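Local atomic coordinates of iota-carrageenase (Alteromonas sp., PDB entry 1H80), a protein that hydrolyses the beta-1,4 linkages within iota-carrageenan, a sulfated galactan of red algal cell walls, with inversion of anomeric configuration. Residues N176-R181 / L203-H208; D10-P15 / N142-N147; A237-C242 / V263-S268. One frame throughout, in Å; residues are numbered along the deposited sequence.

From the N terminus, the loop 10-15 runs across strands whose residues come much later in the chain, and interaction 2 fastens it to 142-147, closing a span of 126 residues. Interactions 1 and 3 each close a far shorter span, about one turn of the beta-helix: 176-181 pairs with 203-208, and 237-242 with 263-268. The three follow one another in series, none nested and none crossed. Their strand segments lie on consecutive strands of the solenoid, 143-151, 177-185, 202-210, 231-243 and 261-269, each hydrogen-bonded to the next. Interactions 1 and 3 therefore stack successive coils, while interaction 2 ties the N-terminal loop to the outside of that wall.

Interaction 1: residues N176-R181 / L203-H208; sequences NGIIER and LFRNLH
Glu180 and Arg205 lie side by side on one face of a parallel strand pair, joined by a salt bridge. Arg205 NH2 is 2.6 Å from Glu180 OE1 and meets it nearly along the C-O axis, with the oxygen in the guanidinium plane; Arg205 NE adds a weaker bond. The two planes are 56° apart, and both arginine nitrogens meet the same oxygen, to which water 1 also donates. Arginine suits this place because it offers several N-H groups, NE and NH2 to Glu180 and NH1 to Asp8; the bend at chi3 (60°) brings them back over the neighbouring strand, while Leu203 CD2 packs against one guanidinium face. On the other face of the sheet Ile179 CD1 touches Phe204 CE1 at 3.6 Å, two apolar side chains pointing the same way into the interior. The backbones run in register, with Ile179 N bonding Leu203 O at 2.9 Å and Ile179 O receiving Arg205 N at 3.0 Å. In a second shell, Ser146 OG holds Glu180 OE2 and Asp8 forms a salt bridge with Arg205 NH1. A leucine in place of Arg205 would probably leave the carboxylates of Glu180 and Asp8 without their positive partner. Strand 177-185 is sandwiched between 143-151 and 202-210, with 231-243 next beyond, and Ile194 of strand 194-196 packs against Ile179, Phe204 and Leu207 from within the beta-helix.

Interaction 2: residues D10-P15 / N142-N147; sequences DFYVAP and NYKISN
The Tyr12 ring lies flat over the start of the aliphatic chain of Lys144, whose CB sits 3.8 Å from the ring centroid and only 6° off its normal, a CH-pi contact. Lysine serves well here because its methylene groups offer a greasy surface while the ammonium end leads away; CB alone sits over the ring, and the extended chain carries CD past the CD2-CE2 rim, 3.9 Å from Tyr12 CD2. Next to this stack, the Asn142 amide grips the Val13 backbone twice. Its OD1 accepts from Val13 N at 2.8 Å and its ND2 donates to Val13 O at 3.0 Å, each bond in the carbonyl plane and on a lone pair. With CG anti to the backbone N (chi1 -167°), the amide reaches out to the loop, and an asparagine is apt because it presents a donor and an acceptor together. Water 2 links Asn142 OD1 to Phe11 O, and Asn110 takes a further bond from ND2. Asn142 has a left-handed backbone conformation at the corner that leads into strand 143-151. The loop thus crosses the outside of a parallel beta-helix wall of the pectate lyase-like fold, where Tyr12 meets Ser112, Lys144 and Ile178 of successive strands.

Interaction 3: residues A237-C242 / V263-S268; sequences ADNIRC and VTNVSS
Asn239 and Asn265 stand side by side and point the same way, their amide planes only 7° apart, with Asn239 CB 3.7 Å from Asn265 ND2. Each has CG anti to its own N and sits in a left-handed backbone conformation, which asparagine tolerates better than most residues. Water 4 lies near both OD1 atoms and Ser267 OG. Arg241 folds back at chi3 so that NH1 reaches Asn239 OD1 at 2.8 Å from above the carbonyl plane; NH1 also bonds Asn206 on the preceding coil. Aligned asparagines at a corner of successive coils form the asparagine stack familiar from parallel beta-helices of the pectate lyase type. Asp238 and Thr264 meet at an angle: the Thr264 hydroxyl donates to Asp238 OD1 at 2.7 Å, on the anti side and 33° out of the carboxylate plane. Water 3 bridges the same oxygen to Asn265 ND2. Around the bend the backbones stay paired, Asn239 N bonding Thr264 O at 2.9 Å and Ser267 N bonding Ile240 O at 3.0 Å. On the inner face Ala237 CB rests 4.0 Å from Val263 CG1, small and branched residues filling the interior, and a disulfide joins Cys242 to Cys271.

Interaction 1: residues N176-R181 / L203-H208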
loop_
_atom_site.group_PDB
_atom_site.type_symbol
_atom_site.label_atom_id
_atom_site.label_comp_id
_atom_site.label_asym_id
_atom_site.label_seq_id
_atom_site.Cartn_x
_atom_site.Cartn_y
_atom_site.Cartn_z
ATOM N N ASN A 176 13.626 -4.465 9.480
ATOM C CA ASN A 176 13.261 -5.495 10.442
ATOM C C ASN A 176 11.909 -5.263 11.086
ATOM O O ASN A 176 11.804 -4.760 12.205
ATOM C CB ASN A 176 14.349 -5.588 11.515
ATOM C CG ASN A 176 15.742 -5.658 10.922
ATOM O OD1 ASN A 176 15.950 -6.266 9.873
ATOM N ND2 ASN A 176 16.706 -5.042 11.595
ATOM N N GLY A 177 10.867 -5.641 10.368
ATOM C CA GLY A 177 9.539 -5.452 10.904
ATOM C C GLY A 177 8.538 -6.401 10.302
ATOM O O GLY A 177 8.799 -7.063 9.298
ATOM N N ILE A 178 7.387 -6.479 10.953
ATOM C CA ILE A 178 6.293 -7.315 10.499
ATOM C C ILE A 178 5.044 -6.452 10.503
ATOM O O ILE A 178 4.740 -5.799 11.497
ATOM C CB ILE A 178 6.050 -8.509 11.445
ATOM C CG1 ILE A 178 7.304 -9.380 11.518
ATOM C CG2 ILE A 178 4.849 -9.319 10.963
ATOM C CD1 ILE A 178 7.155 -10.601 12.417
ATOM N N ILE A 179 4.347 -6.429 9.377
ATOM C CA ILE A 179 3.097 -5.679 9.257
ATOM C C ILE A 179 2.116 -6.761 8.843
ATOM O O ILE A 179 2.222 -7.326 7.754
ATOM C CB ILE A 179 3.217 -4.587 8.194
ATOM C CG1 ILE A 179 4.247 -3.558 8.662
ATOM C CG2 ILE A 179 1.857 -3.933 7.961
ATOM C CD1 ILE A 179 4.593 -2.509 7.631
ATOM N N GLU A 180 1.159 -7.063 9.715
ATOM C CA GLU A 180 0.258 -8.167 9.429
ATOM C C GLU A 180 -1.147 -8.069 9.965
ATOM O O GLU A 180 -1.449 -7.245 10.820
ATOM C CB GLU A 180 0.846 -9.446 10.017
ATOM C CG GLU A 180 1.082 -9.303 11.527
ATOM C CD GLU A 180 1.196 -10.623 12.265
ATOM O OE1 GLU A 180 1.781 -11.574 11.715
ATOM O OE2 GLU A 180 0.712 -10.699 13.416
ATOM N N ARG A 181 -2.001 -8.949 9.452
ATOM C CA ARG A 181 -3.392 -9.043 9.875
ATOM C C ARG A 181 -4.135 -7.721 9.856
ATOM O O ARG A 181 -4.596 -7.238 10.891
ATOM C CB ARG A 181 -3.459 -9.650 11.276
ATOM C CG ARG A 181 -2.819 -11.023 11.372
ATOM C CD ARG A 181 -2.871 -11.548 12.791
ATOM N NE ARG A 181 -4.244 -11.747 13.243
ATOM C CZ ARG A 181 -4.586 -11.980 14.506
ATOM N NH1 ARG A 181 -3.654 -12.037 15.448
ATOM N NH2 ARG A 181 -5.860 -12.158 14.827
ATOM N N LEU A 203 8.349 -8.102 6.645
ATOM C CA LEU A 203 7.441 -9.192 6.327
ATOM C C LEU A 203 6.031 -8.622 6.338
ATOM O O LEU A 203 5.610 -8.026 7.327
ATOM C CB LEU A 203 7.547 -10.320 7.361
ATOM C CG LEU A 203 6.434 -11.375 7.283
ATOM C CD1 LEU A 203 6.485 -12.098 5.944
ATOM C CD2 LEU A 203 6.586 -12.365 8.428
ATOM N N PHE A 204 5.329 -8.775 5.218
ATOM C CA PHE A 204 3.945 -8.317 5.071
ATOM C C PHE A 204 3.127 -9.598 5.030
ATOM O O PHE A 204 3.363 -10.464 4.187
ATOM C CB PHE A 204 3.774 -7.546 3.763
ATOM C CG PHE A 204 4.525 -6.249 3.725
ATOM C CD1 PHE A 204 4.013 -5.121 4.357
ATOM C CD2 PHE A 204 5.745 -6.154 3.068
ATOM C CE1 PHE A 204 4.705 -3.914 4.335
ATOM C CE2 PHE A 204 6.449 -4.947 3.038
ATOM C CZ PHE A 204 5.926 -3.826 3.674
ATOM N N ARG A 205 2.163 -9.734 5.929
ATOM C CA ARG A 205 1.395 -10.971 5.975
ATOM C C ARG A 205 -0.075 -10.795 6.331
ATOM O O ARG A 205 -0.422 -10.009 7.204
ATOM C CB ARG A 205 2.069 -11.917 6.976
ATOM C CG ARG A 205 1.386 -13.255 7.205
ATOM C CD ARG A 205 2.273 -14.148 8.082
ATOM N NE ARG A 205 2.549 -13.553 9.389
ATOM C CZ ARG A 205 3.541 -13.936 10.191
ATOM N NH1 ARG A 205 4.358 -14.911 9.821
ATOM N NH2 ARG A 205 3.711 -13.353 11.369
ATOM N N ASN A 206 -0.928 -11.544 5.638
ATOM C CA ASN A 206 -2.366 -11.509 5.874
ATOM C C ASN A 206 -2.891 -10.086 5.798
ATOM O O ASN A 206 -3.368 -9.522 6.785
ATOM C CB ASN A 206 -2.690 -12.115 7.241
ATOM C CG ASN A 206 -4.166 -12.418 7.403
ATOM O OD1 ASN A 206 -4.984 -12.045 6.561
ATOM N ND2 ASN A 206 -4.515 -13.096 8.491
ATOM N N LEU A 207 -2.792 -9.514 4.604
ATOM C CA LEU A 207 -3.247 -8.154 4.349
ATOM C C LEU A 207 -4.314 -8.229 3.272
ATOM O O LEU A 207 -4.161 -8.958 2.295
ATOM C CB LEU A 207 -2.076 -7.299 3.871
ATOM C CG LEU A 207 -0.888 -7.232 4.830
ATOM C CD1 LEU A 207 0.221 -6.404 4.193
ATOM C CD2 LEU A 207 -1.319 -6.623 6.165
ATOM N N HIS A 208 -5.397 -7.485 3.455
ATOM C CA HIS A 208 -6.488 -7.503 2.493
ATOM C C HIS A 208 -7.029 -6.093 2.329
ATOM O O HIS A 208 -7.348 -5.427 3.310
ATOM C CB HIS A 208 -7.586 -8.440 3.004
ATOM C CG HIS A 208 -8.783 -8.538 2.109
ATOM N ND1 HIS A 208 -9.885 -9.298 2.432
ATOM C CD2 HIS A 208 -9.051 -7.981 0.903
ATOM C CE1 HIS A 208 -10.783 -9.204 1.467
ATOM N NE2 HIS A 208 -10.301 -8.411 0.527
HETATM O O HOH W 1 -0.020 -12.973 10.531
#

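Interaction 2: residues D10-P15 / N142-N147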
loop_
_atom_site.group_PDB
_atom_site.type_symbol
_atom_site.label_atom_id
_atom_site.label_comp_id
_atom_site.label_asym_id
_atom_site.label_seq_id
_atom_site.Cartn_x
_atom_site.Cartn_y
_atom_site.Cartn_z
ATOM N N ASP A 10 13.184 -13.519 12.335
ATOM C CA ASP A 10 14.140 -12.990 11.371
ATOM C C ASP A 10 13.795 -11.526 11.112
ATOM O O ASP A 10 14.617 -10.764 10.600
ATOM C CB ASP A 10 14.062 -13.741 10.040
ATOM C CG ASP A 10 14.570 -15.165 10.127
ATOM O OD1 ASP A 10 15.433 -15.442 10.985
ATOM O OD2 ASP A 10 14.116 -16.002 9.314
ATOM N N PHE A 11 12.577 -11.138 11.480
ATOM C CA PHE A 11 12.105 -9.780 11.244
ATOM C C PHE A 11 11.883 -8.975 12.510
ATOM O O PHE A 11 12.301 -7.825 12.610
ATOM C CB PHE A 11 10.785 -9.821 10.472
ATOM C CG PHE A 11 10.859 -10.587 9.190
ATOM C CD1 PHE A 11 11.332 -9.981 8.031
ATOM C CD2 PHE A 11 10.468 -11.919 9.143
ATOM C CE1 PHE A 11 11.415 -10.691 6.840
ATOM C CE2 PHE A 11 10.548 -12.642 7.953
ATOM C CZ PHE A 11 11.023 -12.026 6.799
ATOM N N TYR A 12 11.214 -9.587 13.475
ATOM C CA TYR A 12 10.890 -8.904 14.717
ATOM C C TYR A 12 11.229 -9.737 15.940
ATOM O O TYR A 12 10.938 -10.930 15.988
ATOM C CB TYR A 12 9.398 -8.574 14.733
ATOM C CG TYR A 12 8.921 -7.960 16.025
ATOM C CD1 TYR A 12 9.308 -6.676 16.390
ATOM C CD2 TYR A 12 8.104 -8.679 16.899
ATOM C CE1 TYR A 12 8.899 -6.117 17.594
ATOM C CE2 TYR A 12 7.687 -8.129 18.104
ATOM C CZ TYR A 12 8.089 -6.849 18.446
ATOM O OH TYR A 12 7.688 -6.300 19.640
ATOM N N VAL A 13 11.843 -9.091 16.924
ATOM C CA VAL A 13 12.204 -9.750 18.171
ATOM C C VAL A 13 11.488 -9.011 19.289
ATOM O O VAL A 13 11.755 -7.835 19.547
ATOM C CB VAL A 13 13.721 -9.701 18.413
ATOM C CG1 VAL A 13 14.052 -10.329 19.766
ATOM C CG2 VAL A 13 14.438 -10.437 17.298
ATOM N N ALA A 14 10.565 -9.707 19.939
ATOM C CA ALA A 14 9.791 -9.123 21.023
ATOM C C ALA A 14 10.618 -8.961 22.290
ATOM O O ALA A 14 11.617 -9.652 22.488
ATOM C CB ALA A 14 8.577 -9.995 21.313
ATOM N N PRO A 15 10.219 -8.027 23.161
ATOM C CA PRO A 15 10.967 -7.836 24.403
ATOM C C PRO A 15 10.707 -9.028 25.317
ATOM O O PRO A 15 9.628 -9.621 25.275
ATOM C CB PRO A 15 10.392 -6.534 24.959
ATOM C CG PRO A 15 8.996 -6.517 24.435
ATOM C CD PRO A 15 9.148 -7.024 23.019
ATOM N N ASN A 142 12.972 -3.014 14.088
ATOM C CA ASN A 142 12.468 -4.044 14.983
ATOM C C ASN A 142 11.084 -3.646 15.456
ATOM O O ASN A 142 10.883 -3.224 16.598
ATOM C CB ASN A 142 13.394 -4.264 16.176
ATOM C CG ASN A 142 13.051 -5.530 16.918
ATOM O OD1 ASN A 142 12.752 -6.549 16.297
ATOM N ND2 ASN A 142 13.081 -5.480 18.240
ATOM N N TYR A 143 10.125 -3.784 14.554
ATOM C CA TYR A 143 8.768 -3.398 14.871
ATOM C C TYR A 143 7.730 -4.371 14.366
ATOM O O TYR A 143 7.991 -5.196 13.494
ATOM C CB TYR A 143 8.475 -2.008 14.298
ATOM C CG TYR A 143 8.487 -1.924 12.787
ATOM C CD1 TYR A 143 9.678 -1.730 12.082
ATOM C CD2 TYR A 143 7.299 -1.985 12.067
ATOM C CE1 TYR A 143 9.677 -1.586 10.690
ATOM C CE2 TYR A 143 7.286 -1.844 10.683
ATOM C CZ TYR A 143 8.472 -1.641 10.003
ATOM O OH TYR A 143 8.431 -1.457 8.642
ATOM N N LYS A 144 6.539 -4.261 14.934
ATOM C CA LYS A 144 5.437 -5.115 14.550
ATOM C C LYS A 144 4.149 -4.319 14.653
ATOM O O LYS A 144 3.861 -3.725 15.691
ATOM C CB LYS A 144 5.380 -6.341 15.464
ATOM C CG LYS A 144 4.323 -7.359 15.079
ATOM C CD LYS A 144 4.311 -8.510 16.084
ATOM C CE LYS A 144 3.326 -9.592 15.682
ATOM N NZ LYS A 144 3.264 -10.657 16.726
ATOM N N ILE A 145 3.406 -4.274 13.554
ATOM C CA ILE A 145 2.120 -3.576 13.489
ATOM C C ILE A 145 1.164 -4.683 13.058
ATOM O O ILE A 145 1.351 -5.306 12.015
ATOM C CB ILE A 145 2.176 -2.432 12.471
ATOM C CG1 ILE A 145 3.141 -1.361 12.990
ATOM C CG2 ILE A 145 0.782 -1.840 12.261
ATOM C CD1 ILE A 145 3.428 -0.242 12.001
ATOM N N SER A 146 0.116 -4.902 13.854
ATOM C CA SER A 146 -0.755 -6.043 13.606
ATOM C C SER A 146 -2.191 -5.994 14.082
ATOM O O SER A 146 -2.499 -5.323 15.056
ATOM C CB SER A 146 -0.087 -7.249 14.294
ATOM O OG SER A 146 -0.903 -8.404 14.376
ATOM N N ASN A 147 -3.049 -6.727 13.376
ATOM C CA ASN A 147 -4.432 -6.935 13.771
ATOM C C ASN A 147 -5.488 -5.852 13.980
ATOM O O ASN A 147 -5.898 -5.579 15.116
ATOM C CB ASN A 147 -4.369 -7.785 15.027
ATOM C CG ASN A 147 -5.596 -8.626 15.234
ATOM O OD1 ASN A 147 -6.334 -8.921 14.295
ATOM N ND2 ASN A 147 -5.802 -9.059 16.477
HETATM O O HOH W 2 14.821 -7.422 14.595
#

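Interaction 3: residues A237-C242 / V263-S268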
loop_
_atom_site.group_PDB
_atom_site.type_symbol
_atom_site.label_atom_id
_atom_site.label_comp_id
_atom_site.label_asym_id
_atom_site.label_seq_id
_atom_site.Cartn_x
_atom_site.Cartn_y
_atom_site.Cartn_z
ATOM N N ALA A 237 6.384 -11.383 1.602
ATOM C CA ALA A 237 4.955 -11.182 1.739
ATOM C C ALA A 237 4.262 -12.520 1.643
ATOM O O ALA A 237 4.678 -13.391 0.879
ATOM C CB ALA A 237 4.447 -10.247 0.653
ATOM N N ASP A 238 3.205 -12.679 2.426
ATOM C CA ASP A 238 2.450 -13.920 2.437
ATOM C C ASP A 238 0.983 -13.634 2.712
ATOM O O ASP A 238 0.650 -12.869 3.617
ATOM C CB ASP A 238 3.010 -14.855 3.509
ATOM C CG ASP A 238 2.246 -16.155 3.604
ATOM O OD1 ASP A 238 2.058 -16.818 2.559
ATOM O OD2 ASP A 238 1.843 -16.522 4.728
ATOM N N ASN A 239 0.117 -14.245 1.909
ATOM C CA ASN A 239 -1.322 -14.083 2.046
ATOM C C ASN A 239 -1.747 -12.626 1.889
ATOM O O ASN A 239 -2.165 -11.967 2.847
ATOM C CB ASN A 239 -1.778 -14.636 3.394
ATOM C CG ASN A 239 -3.282 -14.691 3.517
ATOM O OD1 ASN A 239 -4.003 -14.503 2.535
ATOM N ND2 ASN A 239 -3.766 -14.957 4.723
ATOM N N ILE A 240 -1.627 -12.135 0.661
ATOM C CA ILE A 240 -1.994 -10.767 0.323
ATOM C C ILE A 240 -3.226 -10.874 -0.559
ATOM O O ILE A 240 -3.228 -11.605 -1.558
ATOM C CB ILE A 240 -0.858 -10.065 -0.439
ATOM C CG1 ILE A 240 0.461 -10.212 0.332
ATOM C CG2 ILE A 240 -1.208 -8.609 -0.662
ATOM C CD1 ILE A 240 0.440 -9.669 1.758
ATOM N N ARG A 241 -4.269 -10.133 -0.198
ATOM C CA ARG A 241 -5.526 -10.219 -0.924
ATOM C C ARG A 241 -6.138 -8.900 -1.361
ATOM O O ARG A 241 -5.970 -7.866 -0.711
ATOM C CB ARG A 241 -6.536 -10.982 -0.064
ATOM C CG ARG A 241 -5.977 -12.267 0.542
ATOM C CD ARG A 241 -7.029 -13.061 1.304
ATOM N NE ARG A 241 -7.573 -12.352 2.463
ATOM C CZ ARG A 241 -6.912 -12.127 3.596
ATOM N NH1 ARG A 241 -5.661 -12.549 3.740
ATOM N NH2 ARG A 241 -7.507 -11.484 4.594
ATOM N N CYS A 242 -6.848 -8.953 -2.481
ATOM C CA CYS A 242 -7.519 -7.790 -3.036
ATOM C C CYS A 242 -8.982 -8.149 -3.319
ATOM O O CYS A 242 -9.302 -9.301 -3.604
ATOM C CB CYS A 242 -6.845 -7.345 -4.352
ATOM S SG CYS A 242 -7.962 -6.251 -5.294
ATOM N N VAL A 263 6.873 -13.194 -2.706
ATOM C CA VAL A 263 5.480 -13.155 -2.302
ATOM C C VAL A 263 4.879 -14.538 -2.460
ATOM O O VAL A 263 5.107 -15.214 -3.465
ATOM C CB VAL A 263 4.663 -12.170 -3.169
ATOM C CG1 VAL A 263 3.244 -12.076 -2.639
ATOM C CG2 VAL A 263 5.317 -10.802 -3.168
ATOM N N THR A 264 4.122 -14.968 -1.460
ATOM C CA THR A 264 3.470 -16.266 -1.520
ATOM C C THR A 264 2.005 -16.107 -1.154
ATOM O O THR A 264 1.653 -15.291 -0.303
ATOM C CB THR A 264 4.112 -17.286 -0.549
ATOM O OG1 THR A 264 4.036 -16.789 0.795
ATOM C CG2 THR A 264 5.567 -17.535 -0.921
ATOM N N ASN A 265 1.156 -16.875 -1.825
ATOM C CA ASN A 265 -0.276 -16.873 -1.565
ATOM C C ASN A 265 -0.941 -15.522 -1.794
ATOM O O ASN A 265 -1.234 -14.782 -0.854
ATOM C CB ASN A 265 -0.537 -17.358 -0.138
ATOM C CG ASN A 265 -2.009 -17.547 0.155
ATOM O OD1 ASN A 265 -2.843 -17.522 -0.753
ATOM N ND2 ASN A 265 -2.338 -17.742 1.427
ATOM N N VAL A 266 -1.174 -15.212 -3.061
ATOM C CA VAL A 266 -1.818 -13.967 -3.453
ATOM C C VAL A 266 -3.183 -14.326 -4.006
ATOM O O VAL A 266 -3.306 -15.235 -4.821
ATOM C CB VAL A 266 -1.006 -13.247 -4.547
ATOM C CG1 VAL A 266 -1.722 -11.978 -4.991
ATOM C CG2 VAL A 266 0.383 -12.930 -4.030
ATOM N N SER A 267 -4.217 -13.629 -3.559
ATOM C CA SER A 267 -5.546 -13.929 -4.056
ATOM C C SER A 267 -6.335 -12.660 -4.277
ATOM O O SER A 267 -6.188 -11.679 -3.548
ATOM C CB SER A 267 -6.291 -14.839 -3.081
ATOM O OG SER A 267 -6.493 -14.187 -1.847
ATOM N N SER A 268 -7.167 -12.683 -5.305
ATOM C CA SER A 268 -7.981 -11.532 -5.629
ATOM C C SER A 268 -9.391 -11.971 -5.957
ATOM O O SER A 268 -9.606 -13.082 -6.438
ATOM C CB SER A 268 -7.391 -10.797 -6.832
ATOM O OG SER A 268 -7.415 -11.586 -8.003
HETATM O O HOH W 3 -0.184 -18.171 3.172
HETATM O O HOH W 4 -4.468 -15.135 -0.191
#